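Local structure of uncharacterized protein (Bacteroides ovatus, 4DQA) at residues D56-K61 with I128-F133; T80-S85 with Y89-E94; M113-H116 with S121-S124. The protein is of unknown function but probably binds carbohydrate, pairing a BT_3987-like N-terminal domain with a concanavalin A-like lectin/glucanase domain. All blocks are in the same frame, centred on the assembly; numbering follows the deposited sequence. Where two conformers were deposited one is given.

Interaction 1: residues D56-K61 with I128-F133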
ATOM      1  N   ASP A  56     -19.014  -5.270  -9.555  1.00 21.80           N
ATOM      2  CA  ASP A  56     -19.500  -4.955  -8.230  1.00 24.38           C
ATOM      3  C   ASP A  56     -20.217  -6.156  -7.609  1.00 20.21           C
ATOM      4  O   ASP A  56     -20.042  -6.427  -6.416  1.00 21.93           O
ATOM      5  CB  ASP A  56     -20.416  -3.730  -8.281  1.00 26.01           C
ATOM      6  CG  ASP A  56     -19.733  -2.505  -8.894  1.00 21.97           C
ATOM      7  OD1 ASP A  56     -18.516  -2.326  -8.706  1.00 30.22           O
ATOM      8  OD2 ASP A  56     -20.435  -1.718  -9.559  1.00 33.26           O
ATOM      9  N   GLU A  57     -21.035  -6.862  -8.386  1.00 19.27           N
ATOM     10  CA  GLU A  57     -21.693  -8.058  -7.856  1.00 19.69           C
ATOM     11  C   GLU A  57     -20.700  -9.124  -7.449  1.00 23.32           C
ATOM     12  O   GLU A  57     -20.898  -9.807  -6.447  1.00 22.15           O
ATOM     13  CB  GLU A  57     -22.657  -8.686  -8.848  1.00 20.73           C
ATOM     14  CG  GLU A  57     -23.925  -7.951  -9.089  1.00 25.97           C
ATOM     15  CD  GLU A  57     -24.841  -8.740  -9.997  1.00 23.09           C
ATOM     16  OE1 GLU A  57     -24.660  -8.682 -11.222  1.00 23.46           O
ATOM     17  OE2 GLU A  57     -25.757  -9.401  -9.486  1.00 27.13           O
ATOM     18  N   TYR A  58     -19.655  -9.293  -8.255  1.00 18.56           N
ATOM     19  CA  TYR A  58     -18.624 -10.277  -7.956  1.00 17.94           C
ATOM     20  C   TYR A  58     -17.924  -9.881  -6.663  1.00 20.19           C
ATOM     21  O   TYR A  58     -17.743 -10.687  -5.741  1.00 22.97           O
ATOM     22  CB  TYR A  58     -17.623 -10.347  -9.133  1.00 17.64           C
ATOM     23  CG  TYR A  58     -16.631 -11.479  -9.028  1.00 18.86           C
ATOM     24  CD1 TYR A  58     -15.545 -11.376  -8.203  1.00 23.70           C
ATOM     25  CD2 TYR A  58     -16.782 -12.627  -9.801  1.00 21.62           C
ATOM     26  CE1 TYR A  58     -14.623 -12.401  -8.107  1.00 21.38           C
ATOM     27  CE2 TYR A  58     -15.858 -13.669  -9.713  1.00 25.28           C
ATOM     28  CZ  TYR A  58     -14.796 -13.539  -8.870  1.00 22.06           C
ATOM     29  OH  TYR A  58     -13.847 -14.558  -8.736  1.00 28.28           O
ATOM     30  N   ASN A  59     -17.538  -8.624  -6.553  1.00 20.26           N
ATOM     31  CA  ASN A  59     -16.819  -8.184  -5.364  1.00 23.52           C
ATOM     32  C   ASN A  59     -17.701  -8.316  -4.127  1.00 26.29           C
ATOM     33  O   ASN A  59     -17.226  -8.674  -3.046  1.00 25.37           O
ATOM     34  CB  ASN A  59     -16.365  -6.744  -5.525  1.00 21.76           C
ATOM     35  CG  ASN A  59     -15.125  -6.608  -6.414  1.00 22.45           C
ATOM     36  OD1 ASN A  59     -14.356  -7.554  -6.592  1.00 23.45           O
ATOM     37  ND2 ASN A  59     -14.945  -5.423  -6.967  1.00 24.18           N
ATOM     38  N   ALA A  60     -18.996  -8.058  -4.272  1.00 23.58           N
ATOM     39  CA  ALA A  60     -19.893  -8.189  -3.112  1.00 23.57           C
ATOM     40  C   ALA A  60     -20.070  -9.663  -2.710  1.00 23.73           C
ATOM     41  O   ALA A  60     -20.119 -10.007  -1.525  1.00 29.30           O
ATOM     42  CB  ALA A  60     -21.224  -7.536  -3.416  1.00 25.22           C
ATOM     43  N   LYS A  61     -20.198 -10.537  -3.689  1.00 21.92           N
ATOM     44  CA  LYS A  61     -20.392 -11.966  -3.452  1.00 23.15           C
ATOM     45  C   LYS A  61     -19.186 -12.605  -2.769  1.00 28.84           C
ATOM     46  O   LYS A  61     -19.328 -13.465  -1.884  1.00 23.73           O
ATOM     47  CB  LYS A  61     -20.670 -12.657  -4.778  1.00 23.26           C
ATOM     48  CG  LYS A  61     -20.960 -14.146  -4.694  1.00 24.80           C
ATOM     49  CD  LYS A  61     -21.479 -14.634  -6.046  1.00 26.10           C
ATOM     50  CE  LYS A  61     -21.756 -16.116  -6.029  1.00 35.78           C
ATOM     51  NZ  LYS A  61     -22.199 -16.580  -7.385  1.00 41.65           N
ATOM     52  N   ILE A 128     -20.654 -14.861 -18.845  1.00 15.98           N
ATOM     53  CA  ILE A 128     -19.581 -13.901 -18.623  0.50 15.59           C
ATOM     54  C   ILE A 128     -18.297 -14.659 -18.305  1.00 16.67           C
ATOM     55  O   ILE A 128     -18.292 -15.592 -17.499  1.00 18.02           O
ATOM     56  CB  ILE A 128     -19.900 -12.928 -17.473  0.50 17.01           C
ATOM     57  CG1 ILE A 128     -21.159 -12.115 -17.789  0.50 20.07           C
ATOM     58  CG2 ILE A 128     -18.692 -12.021 -17.204  0.50 20.03           C
ATOM     59  CD1 ILE A 128     -21.705 -11.357 -16.607  0.50 21.36           C
ATOM     60  N   ALA A 129     -17.219 -14.276 -18.974  1.00 15.55           N
ATOM     61  CA  ALA A 129     -15.893 -14.812 -18.725  1.00 17.43           C
ATOM     62  C   ALA A 129     -15.106 -13.716 -18.002  1.00 18.12           C
ATOM     63  O   ALA A 129     -15.120 -12.554 -18.438  1.00 19.06           O
ATOM     64  CB  ALA A 129     -15.213 -15.183 -20.046  1.00 19.27           C
ATOM     65  N   TYR A 130     -14.419 -14.085 -16.925  1.00 17.81           N
ATOM     66  CA  TYR A 130     -13.691 -13.110 -16.117  1.00 19.25           C
ATOM     67  C   TYR A 130     -12.193 -13.293 -16.286  1.00 17.65           C
ATOM     68  O   TYR A 130     -11.663 -14.387 -16.096  1.00 19.86           O
ATOM     69  CB  TYR A 130     -14.052 -13.258 -14.637  1.00 18.88           C
ATOM     70  CG  TYR A 130     -15.510 -13.065 -14.312  1.00 18.30           C
ATOM     71  CD1 TYR A 130     -16.425 -14.102 -14.472  1.00 21.66           C
ATOM     72  CD2 TYR A 130     -15.977 -11.860 -13.822  1.00 19.73           C
ATOM     73  CE1 TYR A 130     -17.747 -13.938 -14.178  1.00 19.65           C
ATOM     74  CE2 TYR A 130     -17.304 -11.695 -13.508  1.00 20.25           C
ATOM     75  CZ  TYR A 130     -18.193 -12.732 -13.709  1.00 18.72           C
ATOM     76  OH  TYR A 130     -19.542 -12.574 -13.412  1.00 21.58           O
ATOM     77  N   PHE A 131     -11.527 -12.237 -16.716  1.00 17.07           N
ATOM     78  CA  PHE A 131     -10.090 -12.256 -16.883  1.00 19.60           C
ATOM     79  C   PHE A 131      -9.483 -11.320 -15.852  1.00 20.92           C
ATOM     80  O   PHE A 131      -9.798 -10.147 -15.820  1.00 20.46           O
ATOM     81  CB  PHE A 131      -9.739 -11.820 -18.298  1.00 19.31           C
ATOM     82  CG  PHE A 131     -10.335 -12.725 -19.349  1.00 19.55           C
ATOM     83  CD1 PHE A 131      -9.657 -13.872 -19.768  1.00 21.56           C
ATOM     84  CD2 PHE A 131     -11.588 -12.474 -19.851  1.00 19.70           C
ATOM     85  CE1 PHE A 131     -10.222 -14.719 -20.723  1.00 24.07           C
ATOM     86  CE2 PHE A 131     -12.157 -13.321 -20.806  1.00 23.46           C
ATOM     87  CZ  PHE A 131     -11.476 -14.445 -21.225  1.00 26.11           C
ATOM     88  N   PHE A 132      -8.628 -11.869 -15.005  1.00 20.96           N
ATOM     89  CA  PHE A 132      -8.074 -11.130 -13.883  1.00 21.91           C
ATOM     90  C   PHE A 132      -6.612 -10.804 -14.157  1.00 22.96           C
ATOM     91  O   PHE A 132      -5.858 -11.600 -14.742  1.00 25.00           O
ATOM     92  CB  PHE A 132      -8.207 -11.951 -12.612  1.00 21.16           C
ATOM     93  CG  PHE A 132      -9.622 -12.227 -12.223  1.00 21.37           C
ATOM     94  CD1 PHE A 132     -10.378 -11.257 -11.607  1.00 25.92           C
ATOM     95  CD2 PHE A 132     -10.199 -13.459 -12.460  1.00 25.12           C
ATOM     96  CE1 PHE A 132     -11.674 -11.503 -11.231  1.00 29.17           C
ATOM     97  CE2 PHE A 132     -11.498 -13.713 -12.090  1.00 28.04           C
ATOM     98  CZ  PHE A 132     -12.245 -12.731 -11.474  1.00 23.33           C
ATOM     99  N   PHE A 133      -6.214  -9.605 -13.744  1.00 25.22           N
ATOM    100  CA  PHE A 133      -4.858  -9.120 -13.984  1.00 25.76           C
ATOM    101  C   PHE A 133      -4.317  -8.578 -12.677  1.00 28.37           C
ATOM    102  O   PHE A 133      -4.920  -7.704 -12.052  1.00 29.06           O
ATOM    103  CB  PHE A 133      -4.871  -8.026 -15.047  1.00 26.88           C
ATOM    104  CG  PHE A 133      -5.489  -8.450 -16.329  1.00 24.63           C
ATOM    105  CD1 PHE A 133      -6.875  -8.412 -16.490  1.00 30.38           C
ATOM    106  CD2 PHE A 133      -4.714  -8.922 -17.377  1.00 32.98           C
ATOM    107  CE1 PHE A 133      -7.459  -8.822 -17.674  1.00 34.90           C
ATOM    108  CE2 PHE A 133      -5.307  -9.334 -18.560  1.00 34.72           C
ATOM    109  CZ  PHE A 133      -6.675  -9.288 -18.701  1.00 35.88           C
TER

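Interaction 2: residues T80-S85 with Y89-E94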
ATOM      1  N   THR A  80     -17.661 -10.291 -33.599  1.00 16.94           N
ATOM      2  CA  THR A  80     -18.446 -11.479 -33.889  1.00 16.10           C
ATOM      3  C   THR A  80     -17.591 -12.716 -34.178  1.00 18.71           C
ATOM      4  O   THR A  80     -16.432 -12.626 -34.622  1.00 19.71           O
ATOM      5  CB  THR A  80     -19.377 -11.251 -35.115  1.00 18.76           C
ATOM      6  OG1 THR A  80     -18.588 -11.066 -36.304  1.00 20.89           O
ATOM      7  CG2 THR A  80     -20.279 -10.054 -34.920  1.00 17.12           C
ATOM      8  N   SER A  81     -18.171 -13.879 -33.899  1.00 16.95           N
ATOM      9  CA  SER A  81     -17.597 -15.153 -34.298  1.00 17.13           C
ATOM     10  C   SER A  81     -18.712 -16.151 -34.562  1.00 18.80           C
ATOM     11  O   SER A  81     -19.888 -15.766 -34.645  1.00 19.45           O
ATOM     12  CB  SER A  81     -16.637 -15.668 -33.230  1.00 20.18           C
ATOM     13  OG  SER A  81     -15.866 -16.723 -33.785  1.00 19.23           O
ATOM     14  N   SER A  82     -18.363 -17.417 -34.706  1.00 19.80           N
ATOM     15  CA  SER A  82     -19.362 -18.433 -34.971  1.00 18.66           C
ATOM     16  C   SER A  82     -18.867 -19.790 -34.514  1.00 21.74           C
ATOM     17  O   SER A  82     -17.665 -19.986 -34.313  1.00 21.99           O
ATOM     18  CB  SER A  82     -19.743 -18.454 -36.452  1.00 24.23           C
ATOM     19  OG  SER A  82     -18.644 -18.898 -37.241  1.00 29.85           O
ATOM     20  N   ILE A  83     -19.817 -20.697 -34.309  1.00 23.36           N
ATOM     21  CA  ILE A  83     -19.522 -22.084 -33.967  1.00 24.39           C
ATOM     22  C   ILE A  83     -19.996 -22.891 -35.152  1.00 26.25           C
ATOM     23  O   ILE A  83     -21.188 -22.922 -35.460  1.00 26.10           O
ATOM     24  CB  ILE A  83     -20.271 -22.515 -32.695  1.00 22.90           C
ATOM     25  CG1 ILE A  83     -19.868 -21.605 -31.534  1.00 27.50           C
ATOM     26  CG2 ILE A  83     -19.967 -23.990 -32.357  1.00 28.08           C
ATOM     27  CD1 ILE A  83     -20.783 -21.636 -30.360  1.00 27.85           C
ATOM     28  N   SER A  84     -19.055 -23.544 -35.821  1.00 29.69           N
ATOM     29  CA  SER A  84     -19.370 -24.306 -37.026  1.00 32.94           C
ATOM     30  C   SER A  84     -20.319 -25.465 -36.736  1.00 32.75           C
ATOM     31  O   SER A  84     -20.298 -26.047 -35.657  1.00 31.30           O
ATOM     32  CB  SER A  84     -18.075 -24.839 -37.640  1.00 36.98           C
ATOM     33  OG  SER A  84     -17.226 -23.767 -38.020  1.00 39.03           O
ATOM     34  N   SER A  85     -21.148 -25.809 -37.710  1.00 37.91           N
ATOM     35  CA  SER A  85     -22.083 -26.917 -37.550  0.50 42.63           C
ATOM     36  C   SER A  85     -21.347 -28.174 -37.093  1.00 44.00           C
ATOM     37  O   SER A  85     -20.296 -28.527 -37.632  1.00 42.75           O
ATOM     38  CB  SER A  85     -22.832 -27.186 -38.861  0.50 44.64           C
ATOM     39  OG  SER A  85     -23.726 -28.280 -38.721  0.50 44.97           O
ATOM     40  N   TYR A  89     -17.030 -25.504 -29.920  1.00 26.04           N
ATOM     41  CA  TYR A  89     -16.314 -24.272 -29.568  1.00 27.07           C
ATOM     42  C   TYR A  89     -16.284 -23.275 -30.705  1.00 23.83           C
ATOM     43  O   TYR A  89     -16.070 -23.630 -31.883  1.00 24.33           O
ATOM     44  CB  TYR A  89     -14.878 -24.561 -29.153  1.00 27.97           C
ATOM     45  CG  TYR A  89     -14.778 -25.415 -27.928  1.00 27.47           C
ATOM     46  CD1 TYR A  89     -14.768 -24.848 -26.666  1.00 31.17           C
ATOM     47  CD2 TYR A  89     -14.714 -26.792 -28.039  1.00 33.41           C
ATOM     48  CE1 TYR A  89     -14.686 -25.637 -25.538  1.00 34.09           C
ATOM     49  CE2 TYR A  89     -14.637 -27.590 -26.922  1.00 35.79           C
ATOM     50  CZ  TYR A  89     -14.621 -27.007 -25.673  1.00 37.17           C
ATOM     51  OH  TYR A  89     -14.539 -27.790 -24.551  1.00 40.94           O
ATOM     52  N   ALA A  90     -16.484 -22.017 -30.346  1.00 20.10           N
ATOM     53  CA  ALA A  90     -16.481 -20.952 -31.325  1.00 18.19           C
ATOM     54  C   ALA A  90     -15.087 -20.724 -31.863  1.00 20.15           C
ATOM     55  O   ALA A  90     -14.085 -20.925 -31.171  1.00 23.51           O
ATOM     56  CB  ALA A  90     -17.002 -19.654 -30.699  1.00 20.11           C
ATOM     57  N   ASP A  91     -15.032 -20.240 -33.098  1.00 22.30           N
ATOM     58  CA  ASP A  91     -13.765 -19.791 -33.633  1.00 22.06           C
ATOM     59  C   ASP A  91     -13.212 -18.696 -32.731  1.00 21.12           C
ATOM     60  O   ASP A  91     -13.939 -17.802 -32.263  1.00 20.22           O
ATOM     61  CB  ASP A  91     -13.920 -19.258 -35.043  1.00 22.24           C
ATOM     62  CG  ASP A  91     -14.256 -20.348 -36.057  1.00 27.22           C
ATOM     63  OD1 ASP A  91     -14.130 -21.546 -35.747  1.00 30.42           O
ATOM     64  OD2 ASP A  91     -14.656 -19.973 -37.173  1.00 33.81           O
ATOM     65  N   ASN A  92     -11.915 -18.772 -32.492  1.00 19.88           N
ATOM     66  CA  ASN A  92     -11.267 -17.880 -31.567  1.00 21.53           C
ATOM     67  C   ASN A  92     -11.308 -16.414 -31.985  1.00 20.91           C
ATOM     68  O   ASN A  92     -11.190 -16.054 -33.177  1.00 20.80           O
ATOM     69  CB  ASN A  92      -9.809 -18.301 -31.426  1.00 23.18           C
ATOM     70  CG  ASN A  92      -9.092 -17.540 -30.344  1.00 28.80           C
ATOM     71  OD1 ASN A  92      -9.406 -17.682 -29.162  1.00 28.34           O
ATOM     72  ND2 ASN A  92      -8.123 -16.726 -30.736  1.00 24.76           N
ATOM     73  N   ILE A  93     -11.461 -15.566 -30.988  1.00 20.98           N
ATOM     74  CA  ILE A  93     -11.296 -14.133 -31.115  1.00 18.96           C
ATOM     75  C   ILE A  93     -10.098 -13.730 -30.269  1.00 19.88           C
ATOM     76  O   ILE A  93      -9.896 -14.287 -29.193  1.00 22.09           O
ATOM     77  CB  ILE A  93     -12.557 -13.427 -30.564  1.00 27.23           C
ATOM     78  CG1 ILE A  93     -13.690 -13.613 -31.562  1.00 29.44           C
ATOM     79  CG2 ILE A  93     -12.286 -11.974 -30.197  1.00 31.95           C
ATOM     80  CD1 ILE A  93     -13.410 -13.071 -32.867  1.00 37.40           C
ATOM     81  N   GLU A  94      -9.294 -12.780 -30.734  1.00 19.14           N
ATOM     82  CA  GLU A  94      -8.154 -12.303 -29.945  1.00 21.13           C
ATOM     83  C   GLU A  94      -8.514 -10.987 -29.279  1.00 24.10           C
ATOM     84  O   GLU A  94      -8.999 -10.062 -29.924  1.00 24.06           O
ATOM     85  CB  GLU A  94      -6.903 -12.152 -30.827  1.00 23.70           C
ATOM     86  CG  GLU A  94      -5.639 -11.899 -30.081  1.00 31.34           C
ATOM     87  CD  GLU A  94      -4.406 -12.001 -30.978  1.00 45.15           C
ATOM     88  OE1 GLU A  94      -3.986 -10.959 -31.505  1.00 37.41           O
ATOM     89  OE2 GLU A  94      -3.889 -13.126 -31.152  1.00 49.89           O
TER
HETATM   90  O   HOH W   1     -17.429 -21.035 -37.889  1.00 42.43           O
HETATM   91  O   HOH W   2     -16.202 -23.273 -34.626  1.00 29.80           O

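Interaction 3: residues M113-H116 with S121-S124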
HETATM    1  N   MSE A 113     -16.006 -10.298 -19.864  1.00 15.91           N
HETATM    2  CA  MSE A 113     -16.519 -10.332 -21.229  1.00 16.08           C
HETATM    3  C   MSE A 113     -17.834 -11.097 -21.294  1.00 16.50           C
HETATM    4  O   MSE A 113     -17.940 -12.202 -20.787  1.00 17.57           O
HETATM    5  CB  MSE A 113     -15.520 -11.028 -22.139  1.00 16.48           C
HETATM    6  CG  MSE A 113     -14.133 -10.410 -22.189  1.00 20.50           C
HETATM    7 SE   MSE A 113     -14.182  -8.627 -22.975  0.75 25.36          SE
HETATM    8  CE  MSE A 113     -15.293  -8.926 -24.466  1.00 18.34           C
ATOM      9  N   ARG A 114     -18.822 -10.504 -21.945  1.00 14.52           N
ATOM     10  CA  ARG A 114     -20.109 -11.122 -22.141  1.00 13.63           C
ATOM     11  C   ARG A 114     -20.189 -11.726 -23.511  1.00 16.26           C
ATOM     12  O   ARG A 114     -19.684 -11.154 -24.469  1.00 16.13           O
ATOM     13  CB  ARG A 114     -21.209 -10.072 -22.009  1.00 18.27           C
ATOM     14  CG  ARG A 114     -22.602 -10.640 -22.111  1.00 21.79           C
ATOM     15  CD  ARG A 114     -23.623  -9.613 -21.712  1.00 40.45           C
ATOM     16  NE  ARG A 114     -23.662  -9.342 -20.273  1.00 49.78           N
ATOM     17  CZ  ARG A 114     -24.450  -9.980 -19.407  1.00 49.69           C
ATOM     18  NH1 ARG A 114     -25.238 -10.969 -19.826  1.00 54.45           N
ATOM     19  NH2 ARG A 114     -24.455  -9.628 -18.120  1.00 35.92           N
ATOM     20  N   VAL A 115     -20.831 -12.888 -23.607  1.00 13.29           N
ATOM     21  CA  VAL A 115     -21.153 -13.466 -24.907  1.00 13.71           C
ATOM     22  C   VAL A 115     -22.645 -13.298 -25.187  1.00 14.29           C
ATOM     23  O   VAL A 115     -23.494 -13.360 -24.276  1.00 15.82           O
ATOM     24  CB  VAL A 115     -20.703 -14.959 -25.025  1.00 12.80           C
ATOM     25  CG1 VAL A 115     -21.440 -15.837 -24.013  1.00 15.61           C
ATOM     26  CG2 VAL A 115     -20.912 -15.490 -26.444  1.00 15.00           C
ATOM     27  N   HIS A 116     -22.961 -13.091 -26.462  1.00 13.68           N
ATOM     28  CA  HIS A 116     -24.298 -12.907 -26.985  1.00 14.66           C
ATOM     29  C   HIS A 116     -24.452 -13.858 -28.177  1.00 14.75           C
ATOM     30  O   HIS A 116     -23.453 -14.304 -28.766  1.00 15.96           O
ATOM     31  CB  HIS A 116     -24.479 -11.482 -27.531  1.00 13.62           C
ATOM     32  CG  HIS A 116     -24.068 -10.392 -26.601  1.00 14.64           C
ATOM     33  ND1 HIS A 116     -24.876  -9.911 -25.595  1.00 18.74           N
ATOM     34  CD2 HIS A 116     -22.918  -9.681 -26.529  1.00 16.22           C
ATOM     35  CE1 HIS A 116     -24.234  -8.964 -24.935  1.00 18.48           C
ATOM     36  NE2 HIS A 116     -23.056  -8.785 -25.502  1.00 17.66           N
ATOM     37  N   SER A 121     -30.047 -18.912 -27.459  1.00 25.32           N
ATOM     38  CA  SER A 121     -29.969 -18.251 -26.153  1.00 25.64           C
ATOM     39  C   SER A 121     -28.628 -18.461 -25.477  1.00 24.75           C
ATOM     40  O   SER A 121     -27.945 -19.443 -25.732  1.00 23.95           O
ATOM     41  CB  SER A 121     -31.061 -18.803 -25.233  1.00 33.52           C
ATOM     42  OG  SER A 121     -32.324 -18.319 -25.641  1.00 42.34           O
ATOM     43  N   THR A 122     -28.250 -17.541 -24.597  1.00 26.77           N
ATOM     44  CA  THR A 122     -27.108 -17.790 -23.739  1.00 24.57           C
ATOM     45  C   THR A 122     -27.604 -18.170 -22.352  1.00 33.01           C
ATOM     46  O   THR A 122     -28.761 -17.918 -22.002  1.00 36.19           O
ATOM     47  CB  THR A 122     -26.204 -16.566 -23.627  1.00 22.29           C
ATOM     48  OG1 THR A 122     -26.890 -15.539 -22.909  1.00 27.91           O
ATOM     49  CG2 THR A 122     -25.811 -16.057 -24.997  1.00 25.07           C
ATOM     50  N   LEU A 123     -26.724 -18.784 -21.568  1.00 38.20           N
ATOM     51  CA  LEU A 123     -27.077 -19.272 -20.235  1.00 41.16           C
ATOM     52  C   LEU A 123     -26.754 -18.232 -19.168  1.00 41.52           C
ATOM     53  O   LEU A 123     -25.591 -17.957 -18.899  1.00 30.97           O
ATOM     54  CB  LEU A 123     -26.317 -20.567 -19.944  1.00 46.71           C
ATOM     55  N   SER A 124     -27.780 -17.649 -18.560  1.00 40.94           N
ATOM     56  CA  SER A 124     -27.558 -16.651 -17.515  1.00 45.85           C
ATOM     57  C   SER A 124     -26.711 -17.263 -16.403  1.00 43.46           C
ATOM     58  O   SER A 124     -26.870 -18.438 -16.065  1.00 45.76           O
ATOM     59  CB  SER A 124     -28.887 -16.134 -16.951  1.00 55.01           C
ATOM     60  OG  SER A 124     -28.674 -15.054 -16.048  1.00 60.49           O
TER

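Interaction 1: residues D56-K61 with I128-F133
Y58 reaches from the helix onto Y130 and F132 of the strand, and it supplies about half of the surface buried here. The backbones stay well apart, with 9.9 Å between the CA atoms of Y58 and Y130, so the long, flat side chain of tyrosine spans the gap. With CG anti to the backbone N (chi1 -171°), the Y58 ring swings out from the helix toward the strand.

CD2 of Y58 lies 3.9 Å from CE2 of Y130, over one face of that ring and offset toward its rim. The ring planes are inclined at 43°. In the conformer given, I128 CG2 lies toward the rim of the opposite face of Y130. The outer end of Y58 goes to F132, whose CZ is 3.7 Å from Y58 CZ. Here the planes are inclined at 51°, and the two side chains approach from opposite directions.

The three rings form an aromatic cluster that seats helix 52-62 on the outer face of a sheet in the N-terminal domain, assigned to the E-set clan. Strand alternation places Y130 and F132 on this face, while F131 points the other way, toward F29 and L31 of the second sheet. Tyrosine suits position 58 because its ring can pack while its hydroxyl remains polar: Y58 OH hydrogen-bonds E15 OE2. Y66 also meets the F132 ring.

Interaction 2: residues T80-S85 with Y89-E94
I83 and A90 bring the two backbones closest, their CA atoms 4.2 Å apart, in segments that run roughly antiparallel with directions 149° apart. One backbone hydrogen bond joins them, from D91 N to S82 O over 2.9 Å, and it is nearly straight at the hydrogen (166°).

A second bond comes from a side chain. S81 OG donates to D91 O at 2.7 Å, approaching tilted out of the carbonyl plane. Its chi1 of -166° places OG beside its own carbonyl carbon, on the side of D91. Serine suits this spot, being short enough to lie against the neighbouring backbone and able to bond it.

On the buried side the contact is apolar. I83 CG1 presses on A90 CA at 3.5 Å, tighter than usual, and the small alanine lets the chains come this near. L35 also packs on I83 and S33 on A90. Further along, the I93 side chain lies against S81 CB and the T80 carbonyl.

The carboxylate of D91 works through water. One water donates to D91 OD1 (2.9 Å) and to Y89 O (2.8 Å) and accepts from S84 N. Another donates to D91 OD2 (3.1 Å) and also bonds S84 OG; its very short approach to S82 OG is doubtful.

Strand 80-83 belongs to one sheet and strand 93-97 to the other, so this turn passes between them. With few direct bonds, the join relies on serine, aspartate and bound water to satisfy its polar outer side, while I83 and A90 pack together on the inner one.

Interaction 3: residues M113-H116 with S121-S124
T122 carries the contact through its methyl group. CG2 lies 3.6 Å from V115 O and 4.0 Å from H116 CA, so it rests on the backbone of strand 107-117 where V115 passes into H116. The V115 side chain comes alongside more loosely, its CG1 being 4.5 Å from T122 CG2. These are van der Waals contacts, and the 94 Å² they bury is small.

The chi1 of T122, 68°, decides which branch does what. It sets CG2 anti to the carbonyl carbon, facing the strand, and leaves OG1 between the backbone N and the carbonyl carbon, where it hydrogen-bonds N127 ND2. Threonine suits a place that needs an apolar tip and a polar one on the same short side chain.

N127 is the second-shell residue that ties the contact together: it bonds T122 through its side chain and V115 through its backbone, and it also packs on the V115 side chain. F11 and Y47 also touch V115, a beta-branched residue at home in a buried strand. H116 turns its CB away from T122, and its NE2 is hydrogen-bonded to S48 OG on strand 43-49, the antiparallel neighbour of strand 107-117.

S121 is bonded through its backbone to V9, in the short, weakly bonded strand at about 121-122 that runs parallel to strand 8-10 in the other sheet. The chain thus leaves one sheet, turns and joins the second, the T122 methyl resting on the backbone of the first: a connection between the two sheets of a beta sandwich, with 121-122 outermost in its sheet, consistent with an E-set domain.

All three contacts belong to the N-terminal half of the chain, and each is partly buried. Interactions 1 and 3 meet directly: strands 128-135 and 107-117 are sheet neighbours, with a probable hydrogen bond from M113 N to A129 O (2.8 Å). Interaction 2 touches neither; its nearest atoms are about 8 Å from interaction 1 and about 7 Å from interaction 3. Interaction 1 seats a helix on the outside of a sheet by aromatic packing, whereas interactions 2 and 3 join strands of different sheets. Of these two, interaction 2 is the more polar, held by direct bonds and waters at the surface, while interaction 3 is a light methyl contact.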